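Local atomic coordinates of protein SSD1 (Saccharomyces cerevisiae S288C, PDB entry 7AM1), a protein that binds untranslated regions of mRNAs and represses translation as a non-enzymatic member of the RNase II family, and is implicated in control of the G1 phase. Residues A[61-66]-A[207-212]; A[285-290]-A[295-300]; A[723-728]-A[848-853]. All coordinates share one frame; numbering follows the deposited sequence.

Interaction 1. Residues A[61-66]-A[207-212]; sequences NRALEG and GHVVAV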
loop_
_atom_site.group_PDB
_atom_site.type_symbol
_atom_site.label_atom_id
_atom_site.label_comp_id
_atom_site.label_asym_id
_atom_site.label_seq_id
_atom_site.Cartn_x
_atom_site.Cartn_y
_atom_site.Cartn_z
ATOM N N ASN A 61 -14.042 15.785 -17.585
ATOM C CA ASN A 61 -15.482 15.687 -17.795
ATOM C C ASN A 61 -16.187 14.950 -16.658
ATOM O O ASN A 61 -16.981 14.032 -16.873
ATOM C CB ASN A 61 -15.790 15.024 -19.138
ATOM C CG ASN A 61 -17.183 15.343 -19.625
ATOM O OD1 ASN A 61 -17.889 16.155 -19.025
ATOM N ND2 ASN A 61 -17.582 14.724 -20.726
ATOM N N ARG A 62 -15.912 15.384 -15.432
ATOM C CA ARG A 62 -16.663 14.980 -14.247
ATOM C C ARG A 62 -16.418 13.532 -13.846
ATOM O O ARG A 62 -17.095 13.027 -12.942
ATOM C CB ARG A 62 -18.166 15.217 -14.459
ATOM C CG ARG A 62 -18.484 16.661 -14.863
ATOM C CD ARG A 62 -19.857 16.811 -15.508
ATOM N NE ARG A 62 -19.902 16.193 -16.832
ATOM C CZ ARG A 62 -20.877 15.395 -17.265
ATOM N NH1 ARG A 62 -21.923 15.123 -16.493
ATOM N NH2 ARG A 62 -20.812 14.884 -18.487
ATOM N N ALA A 63 -15.462 12.852 -14.470
ATOM C CA ALA A 63 -15.121 11.499 -14.051
ATOM C C ALA A 63 -14.455 11.532 -12.680
ATOM O O ALA A 63 -13.847 12.530 -12.283
ATOM C CB ALA A 63 -14.198 10.832 -15.071
ATOM N N LEU A 64 -14.591 10.433 -11.944
ATOM C CA LEU A 64 -14.014 10.324 -10.613
ATOM C C LEU A 64 -12.875 9.311 -10.604
ATOM O O LEU A 64 -12.771 8.442 -11.475
ATOM C CB LEU A 64 -15.073 9.911 -9.583
ATOM C CG LEU A 64 -16.269 10.842 -9.384
ATOM C CD1 LEU A 64 -17.287 10.190 -8.453
ATOM C CD2 LEU A 64 -15.843 12.199 -8.849
ATOM N N GLU A 65 -12.015 9.448 -9.597
ATOM C CA GLU A 65 -10.952 8.483 -9.348
ATOM C C GLU A 65 -11.497 7.061 -9.401
ATOM O O GLU A 65 -12.531 6.756 -8.802
ATOM C CB GLU A 65 -10.317 8.760 -7.982
ATOM C CG GLU A 65 -9.307 7.711 -7.527
ATOM C CD GLU A 65 -7.968 7.849 -8.220
ATOM O OE1 GLU A 65 -7.151 6.905 -8.130
ATOM O OE2 GLU A 65 -7.738 8.893 -8.869
ATOM N N GLY A 66 -10.805 6.199 -10.146
ATOM C CA GLY A 66 -11.163 4.802 -10.248
ATOM C C GLY A 66 -12.180 4.476 -11.318
ATOM O O GLY A 66 -12.385 3.292 -11.618
ATOM N N GLY A 207 -5.808 13.015 -24.156
ATOM C CA GLY A 207 -7.185 12.871 -24.569
ATOM C C GLY A 207 -8.146 13.573 -23.637
ATOM O O GLY A 207 -7.751 14.371 -22.783
ATOM N N HIS A 208 -9.431 13.280 -23.836
ATOM C CA HIS A 208 -10.484 13.794 -22.974
ATOM C C HIS A 208 -11.542 12.716 -22.796
ATOM O O HIS A 208 -11.723 11.850 -23.655
ATOM C CB HIS A 208 -11.112 15.089 -23.529
ATOM C CG HIS A 208 -11.884 14.904 -24.799
ATOM N ND1 HIS A 208 -13.166 15.384 -24.965
ATOM C CD2 HIS A 208 -11.551 14.311 -25.969
ATOM C CE1 HIS A 208 -13.593 15.084 -26.179
ATOM N NE2 HIS A 208 -12.633 14.431 -26.808
ATOM N N VAL A 209 -12.231 12.779 -21.664
ATOM C CA VAL A 209 -13.199 11.757 -21.281
ATOM C C VAL A 209 -14.521 12.049 -21.982
ATOM O O VAL A 209 -15.067 13.151 -21.865
ATOM C CB VAL A 209 -13.370 11.720 -19.754
ATOM C CG1 VAL A 209 -14.523 10.810 -19.360
ATOM C CG2 VAL A 209 -12.067 11.272 -19.085
ATOM N N VAL A 210 -15.030 11.069 -22.730
ATOM C CA VAL A 210 -16.296 11.230 -23.440
ATOM C C VAL A 210 -17.422 10.418 -22.823
ATOM O O VAL A 210 -18.583 10.592 -23.230
ATOM C CB VAL A 210 -16.155 10.880 -24.938
ATOM C CG1 VAL A 210 -15.120 11.784 -25.593
ATOM C CG2 VAL A 210 -15.791 9.404 -25.129
ATOM N N ALA A 211 -17.130 9.544 -21.866
ATOM C CA ALA A 211 -18.168 8.774 -21.200
ATOM C C ALA A 211 -17.556 8.068 -20.002
ATOM O O ALA A 211 -16.361 7.759 -19.993
ATOM C CB ALA A 211 -18.811 7.756 -22.152
ATOM N N VAL A 212 -18.384 7.826 -18.991
ATOM C CA VAL A 212 -18.019 6.968 -17.872
ATOM C C VAL A 212 -18.606 5.592 -18.150
ATOM O O VAL A 212 -19.828 5.441 -18.262
ATOM C CB VAL A 212 -18.524 7.523 -16.532
ATOM C CG1 VAL A 212 -18.206 6.536 -15.405
ATOM C CG2 VAL A 212 -17.906 8.890 -16.248
#

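Interaction 2. Residues A[285-290]-A[295-300]; sequences ASIKRW and LHPFGI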
loop_
_atom_site.group_PDB
_atom_site.type_symbol
_atom_site.label_atom_id
_atom_site.label_comp_id
_atom_site.label_asym_id
_atom_site.label_seq_id
_atom_site.Cartn_x
_atom_site.Cartn_y
_atom_site.Cartn_z
ATOM N N ALA A 285 -19.710 11.282 3.358
ATOM C CA ALA A 285 -20.556 11.769 2.279
ATOM C C ALA A 285 -20.467 10.831 1.081
ATOM O O ALA A 285 -19.555 10.007 0.972
ATOM C CB ALA A 285 -20.160 13.193 1.864
ATOM N N SER A 286 -21.437 10.968 0.178
ATOM C CA SER A 286 -21.434 10.260 -1.093
ATOM C C SER A 286 -21.755 11.243 -2.209
ATOM O O SER A 286 -22.418 12.259 -1.987
ATOM C CB SER A 286 -22.457 9.108 -1.114
ATOM O OG SER A 286 -22.070 8.065 -0.235
ATOM N N ILE A 287 -21.266 10.943 -3.407
ATOM C CA ILE A 287 -21.526 11.777 -4.574
ATOM C C ILE A 287 -22.758 11.235 -5.287
ATOM O O ILE A 287 -22.807 10.056 -5.657
ATOM C CB ILE A 287 -20.304 11.811 -5.508
ATOM C CG1 ILE A 287 -19.164 12.596 -4.852
ATOM C CG2 ILE A 287 -20.678 12.413 -6.853
ATOM C CD1 ILE A 287 -17.861 12.547 -5.612
ATOM N N LYS A 288 -23.744 12.105 -5.500
ATOM C CA LYS A 288 -25.027 11.726 -6.079
ATOM C C LYS A 288 -25.150 12.093 -7.552
ATOM O O LYS A 288 -25.725 11.327 -8.327
ATOM C CB LYS A 288 -26.171 12.365 -5.291
ATOM C CG LYS A 288 -27.276 11.381 -4.947
ATOM C CD LYS A 288 -28.537 12.079 -4.456
ATOM C CE LYS A 288 -29.649 11.070 -4.191
ATOM N NZ LYS A 288 -30.896 11.719 -3.708
ATOM N N ARG A 289 -24.674 13.265 -7.960
ATOM C CA ARG A 289 -24.838 13.683 -9.344
ATOM C C ARG A 289 -23.785 14.732 -9.666
ATOM O O ARG A 289 -23.280 15.426 -8.781
ATOM C CB ARG A 289 -26.236 14.255 -9.616
ATOM C CG ARG A 289 -26.538 15.524 -8.834
ATOM C CD ARG A 289 -28.008 15.929 -8.912
ATOM N NE ARG A 289 -28.199 17.264 -8.351
ATOM C CZ ARG A 289 -28.034 18.400 -9.023
ATOM N NH1 ARG A 289 -27.692 18.385 -10.306
ATOM N NH2 ARG A 289 -28.216 19.560 -8.409
ATOM N N TRP A 290 -23.469 14.842 -10.955
ATOM C CA TRP A 290 -22.555 15.875 -11.438
ATOM C C TRP A 290 -22.914 16.171 -12.883
ATOM O O TRP A 290 -22.382 15.553 -13.816
ATOM C CB TRP A 290 -21.095 15.446 -11.312
ATOM C CG TRP A 290 -20.131 16.581 -11.468
ATOM C CD1 TRP A 290 -20.419 17.862 -11.850
ATOM C CD2 TRP A 290 -18.721 16.536 -11.246
ATOM N NE1 TRP A 290 -19.271 18.614 -11.878
ATOM C CE2 TRP A 290 -18.214 17.821 -11.514
ATOM C CE3 TRP A 290 -17.835 15.528 -10.851
ATOM C CZ2 TRP A 290 -16.864 18.127 -11.399
ATOM C CZ3 TRP A 290 -16.495 15.836 -10.733
ATOM C CH2 TRP A 290 -16.021 17.124 -11.008
ATOM N N LEU A 295 -19.813 23.057 -11.905
ATOM C CA LEU A 295 -18.367 22.882 -11.835
ATOM C C LEU A 295 -17.957 21.848 -10.797
ATOM O O LEU A 295 -16.797 21.423 -10.798
ATOM C CB LEU A 295 -17.688 24.216 -11.515
ATOM C CG LEU A 295 -17.727 25.272 -12.619
ATOM C CD1 LEU A 295 -17.219 26.618 -12.114
ATOM C CD2 LEU A 295 -16.909 24.794 -13.813
ATOM N N HIS A 296 -18.874 21.435 -9.931
ATOM C CA HIS A 296 -18.593 20.548 -8.814
ATOM C C HIS A 296 -19.659 19.487 -8.724
ATOM O O HIS A 296 -20.812 19.707 -9.137
ATOM C CB HIS A 296 -18.549 21.339 -7.498
ATOM C CG HIS A 296 -19.663 22.330 -7.377
ATOM N ND1 HIS A 296 -19.492 23.676 -7.622
ATOM C CD2 HIS A 296 -20.975 22.166 -7.081
ATOM C CE1 HIS A 296 -20.646 24.300 -7.464
ATOM N NE2 HIS A 296 -21.561 23.407 -7.134
ATOM N N PRO A 297 -19.335 18.306 -8.198
ATOM C CA PRO A 297 -20.360 17.295 -7.959
ATOM C C PRO A 297 -21.246 17.675 -6.782
ATOM O O PRO A 297 -20.887 18.487 -5.925
ATOM C CB PRO A 297 -19.554 16.026 -7.664
ATOM C CG PRO A 297 -18.264 16.525 -7.111
ATOM C CD PRO A 297 -17.987 17.832 -7.806
ATOM N N PHE A 298 -22.439 17.095 -6.777
ATOM C CA PHE A 298 -23.364 17.190 -5.659
ATOM C C PHE A 298 -23.412 15.848 -4.942
ATOM O O PHE A 298 -23.229 14.791 -5.554
ATOM C CB PHE A 298 -24.762 17.596 -6.132
ATOM C CG PHE A 298 -24.811 18.956 -6.778
ATOM C CD1 PHE A 298 -24.974 20.099 -6.011
ATOM C CD2 PHE A 298 -24.698 19.088 -8.152
ATOM C CE1 PHE A 298 -25.018 21.351 -6.602
ATOM C CE2 PHE A 298 -24.743 20.335 -8.748
ATOM C CZ PHE A 298 -24.902 21.469 -7.970
ATOM N N GLY A 299 -23.673 15.895 -3.639
ATOM C CA GLY A 299 -23.646 14.691 -2.833
ATOM C C GLY A 299 -24.597 14.744 -1.660
ATOM O O GLY A 299 -25.371 15.696 -1.527
ATOM N N ILE A 300 -24.555 13.720 -0.806
ATOM C CA ILE A 300 -25.405 13.645 0.371
ATOM C C ILE A 300 -24.523 13.332 1.573
ATOM O O ILE A 300 -23.431 12.776 1.442
ATOM C CB ILE A 300 -26.502 12.568 0.221
ATOM C CG1 ILE A 300 -25.863 11.187 0.044
ATOM C CG2 ILE A 300 -27.384 12.876 -0.978
ATOM C CD1 ILE A 300 -26.850 10.026 -0.052
#

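Interaction 3. Residues A[723-728]-A[848-853]; sequences NDMGNT and PNLRLP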
loop_
_atom_site.group_PDB
_atom_site.type_symbol
_atom_site.label_atom_id
_atom_site.label_comp_id
_atom_site.label_asym_id
_atom_site.label_seq_id
_atom_site.Cartn_x
_atom_site.Cartn_y
_atom_site.Cartn_z
ATOM N N ASN A 723 5.757 11.677 17.481
ATOM C CA ASN A 723 5.569 12.838 18.344
ATOM C C ASN A 723 5.758 12.494 19.816
ATOM O O ASN A 723 6.157 13.354 20.609
ATOM C CB ASN A 723 4.185 13.444 18.128
ATOM C CG ASN A 723 4.094 14.235 16.839
ATOM O OD1 ASN A 723 5.110 14.578 16.233
ATOM N ND2 ASN A 723 2.875 14.548 16.425
ATOM N N ASP A 724 5.454 11.255 20.202
ATOM C CA ASP A 724 5.696 10.827 21.573
ATOM C C ASP A 724 7.186 10.666 21.834
ATOM O O ASP A 724 7.671 10.998 22.920
ATOM C CB ASP A 724 4.941 9.523 21.836
ATOM C CG ASP A 724 5.165 8.977 23.236
ATOM O OD1 ASP A 724 6.312 8.597 23.557
ATOM O OD2 ASP A 724 4.184 8.903 24.006
ATOM N N MET A 725 7.933 10.177 20.838
ATOM C CA MET A 725 9.380 10.083 20.973
ATOM C C MET A 725 10.019 11.456 21.124
ATOM O O MET A 725 11.060 11.584 21.779
ATOM C CB MET A 725 9.967 9.358 19.761
ATOM C CG MET A 725 9.635 7.870 19.711
ATOM S SD MET A 725 10.050 7.104 18.130
ATOM C CE MET A 725 11.839 7.184 18.113
ATOM N N GLY A 726 9.422 12.487 20.526
ATOM C CA GLY A 726 9.906 13.842 20.710
ATOM C C GLY A 726 8.969 14.696 21.540
ATOM O O GLY A 726 8.806 15.891 21.272
ATOM N N ASN A 727 8.363 14.097 22.570
ATOM C CA ASN A 727 7.337 14.786 23.347
ATOM C C ASN A 727 7.846 16.090 23.959
ATOM O O ASN A 727 7.077 17.049 24.090
ATOM C CB ASN A 727 6.782 13.859 24.432
ATOM C CG ASN A 727 7.865 13.263 25.311
ATOM O OD1 ASN A 727 8.909 13.876 25.537
ATOM N ND2 ASN A 727 7.620 12.055 25.813
ATOM N N THR A 728 9.124 16.153 24.341
ATOM C CA THR A 728 9.668 17.361 24.957
ATOM C C THR A 728 10.338 18.294 23.957
ATOM O O THR A 728 10.479 19.489 24.237
ATOM C CB THR A 728 10.689 17.010 26.048
ATOM O OG1 THR A 728 11.808 16.319 25.473
ATOM C CG2 THR A 728 10.050 16.137 27.121
ATOM N N PRO A 848 10.202 2.494 16.645
ATOM C CA PRO A 848 11.240 2.782 15.649
ATOM C C PRO A 848 12.562 3.147 16.312
ATOM O O PRO A 848 12.602 3.760 17.381
ATOM C CB PRO A 848 10.663 3.964 14.859
ATOM C CG PRO A 848 9.191 3.916 15.110
ATOM C CD PRO A 848 9.044 3.395 16.506
ATOM N N ASN A 849 13.654 2.747 15.664
ATOM C CA ASN A 849 15.000 3.076 16.106
ATOM C C ASN A 849 15.522 4.279 15.334
ATOM O O ASN A 849 15.304 4.394 14.125
ATOM C CB ASN A 849 15.945 1.892 15.902
ATOM C CG ASN A 849 15.600 0.722 16.783
ATOM O OD1 ASN A 849 15.163 0.897 17.922
ATOM N ND2 ASN A 849 15.778 -0.484 16.261
ATOM N N LEU A 850 16.202 5.176 16.032
ATOM C CA LEU A 850 16.853 6.289 15.364
ATOM C C LEU A 850 18.165 5.833 14.737
ATOM O O LEU A 850 18.815 4.901 15.218
ATOM C CB LEU A 850 17.116 7.430 16.345
ATOM C CG LEU A 850 15.891 8.073 16.992
ATOM C CD1 LEU A 850 16.308 9.172 17.948
ATOM C CD2 LEU A 850 14.981 8.630 15.928
ATOM N N ARG A 851 18.546 6.494 13.645
ATOM C CA ARG A 851 19.865 6.315 13.044
ATOM C C ARG A 851 20.733 7.483 13.508
ATOM O O ARG A 851 20.533 8.626 13.085
ATOM C CB ARG A 851 19.789 6.236 11.521
ATOM C CG ARG A 851 21.157 6.100 10.832
ATOM C CD ARG A 851 21.634 4.658 10.768
ATOM N NE ARG A 851 20.769 3.864 9.905
ATOM C CZ ARG A 851 21.009 3.601 8.622
ATOM N NH1 ARG A 851 22.103 4.055 8.021
ATOM N NH2 ARG A 851 20.142 2.873 7.933
ATOM N N LEU A 852 21.673 7.196 14.390
ATOM C CA LEU A 852 22.513 8.221 14.980
ATOM C C LEU A 852 23.922 8.153 14.404
ATOM O O LEU A 852 24.356 7.091 13.947
ATOM C CB LEU A 852 22.569 8.046 16.502
ATOM C CG LEU A 852 21.193 8.038 17.174
ATOM C CD1 LEU A 852 21.307 7.804 18.663
ATOM C CD2 LEU A 852 20.447 9.340 16.904
ATOM N N PRO A 853 24.664 9.261 14.392
ATOM C CA PRO A 853 26.039 9.205 13.873
ATOM C C PRO A 853 26.941 8.456 14.844
ATOM O O PRO A 853 26.934 8.721 16.048
ATOM C CB PRO A 853 26.429 10.682 13.746
ATOM C CG PRO A 853 25.642 11.353 14.816
ATOM C CD PRO A 853 24.321 10.611 14.880
#

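Interaction 1. Residues A[61-66]-A[207-212]
In the N-terminal five-stranded beta domain, most likely the first cold-shock (OB-fold) domain, the loop leaving helix 56-60 is fastened to strand 206-214 through Asn61 and Ala63. Asn61, the first residue beyond helix 56-60, where phi turns positive, has CG anti to its own N (chi1 -159°) and turns its amide to the strand. Asn61 ND2 gives a hydrogen bond to Val209 O at 3.2 Å, nearly straight at 158°; the acceptor lies in the amide plane, whereas the donor is tilted from the carbonyl plane. Asn61 ND2 also bonds Ala8 O. Asn61 OD1 is gripped side-on by Arg62: NE at 3.0 Å and NH2 at 3.2 Å approach over the same face of the amide and fix its rotation. A leucine here would probably leave the carbonyls of Val209 and Ala8 without the amide hydrogens and Arg62 NE without the oxygen it holds. Ala63 adds the apolar half, its CB 4.3 Å from both Val209 CG1 and Val212 CG2. Two valines three residues apart can face the loop because Val210 and Ala211 form a classic beta bulge opposite Ala70. Val69 on strand 68-73 touches both Ala63 and Val209 and extends the apolar patch. A short helix between the third and fourth strands is characteristic of OB folds, and this contact ties its exit to the strands.

Interaction 2. Residues A[285-290]-A[295-300]
A beta hairpin of the second cold-shock domain (CSD2) joins the two segments, and a classic beta bulge interrupts it where Lys288 and Arg289 both face Phe298. Phe298 O accepts from Lys288 N at 2.7 Å, in the carbonyl plane, and from Arg289 N at 3.2 Å, above that plane; in return Phe298 N bonds Arg289 O at 2.7 Å, almost straight at 170°. At the bulge itself, Arg289 and Phe298 put their side chains on the same face of the sheet. Arg289 starts with CG between N and the carbonyl carbon (chi1 64°) and runs extended to NE, bringing the guanidinium over the Phe298 ring, where it lies flat: planes 10° apart, CZ 4.0 Å from the ring centroid, an off-centre cation-pi stack. Trp290 meets the turn side of the hairpin with a ring face. Pro297 CD stands 3.5 Å above the centroid of the six-membered ring, a CH-pi contact, while Trp290 NE1 bonds Ser294 O. Ile287 CG2 packs on Pro297 CB at 3.9 Å. In the wider sheet, strand 281-289 lies between strands 221-226 and 298-307; strand 260-263 comes close to the hairpin, Ala261 bonding the backbones of Pro297 and Gly299.

Interaction 3. Residues A[723-728]-A[848-853]
Met725 closes helix 689-725 ahead of strand 732-741, the first strand of a five-stranded antiparallel sheet, and its side chain reaches Pro848 and Leu850 in the loop between helices 834-842 and 862-867. The packed part of the contact is this one buried methionine. Its CG lies anti to the carbonyl carbon (chi1 -70°), the chain continues extended, and a bend at chi3 (67°) swings CE to the loop. Met725 SD lies 4.2 Å from Pro848 CD, the two side chains crossing at a slant, and Leu732 of strand 732-741 also touches Met725. Leu850 runs past Met725 in the opposite direction, and its own side chain rests on Thr734, Leu831 and Glu821. The loose side lies past the helix end and at Asn849. After Gly726 leaves the helical path, Asn727 and Thr728 are exposed, the turn being held by a weak bond from Asn727 N to Asp724 O; the CB of Asn849 points away from the helix segment, and the residue is exposed. With 127 Å² buried and no hydrogen bond across, the contact is slight and apolar, except that Met725 CE lies 3.6 Å from Pro848 O as well as 4.1 Å from Leu850 CD2.

How the interactions relate
Interactions 1 and 2 form one neighbourhood: their centres are 15 Å apart, and Arg62 NH1 reaches Trp290 O at 2.7 Å, a probable hydrogen bond, while Leu64 packs on Ile287 and Trp290, joining the two small beta domains. Interaction 1 is the buried one, mixing a side-chain amide bond with small apolar groups. Interaction 2 is partly buried, much larger, and made of paired backbones with one cation-pi stack and a proline CH-pi contact, some of its residues exposed. Interaction 3 lies apart, about 28 Å and 26 Å from them at the nearest atoms, and holds different elements, a helix end and a loop, by apolar contact without hydrogen bonds.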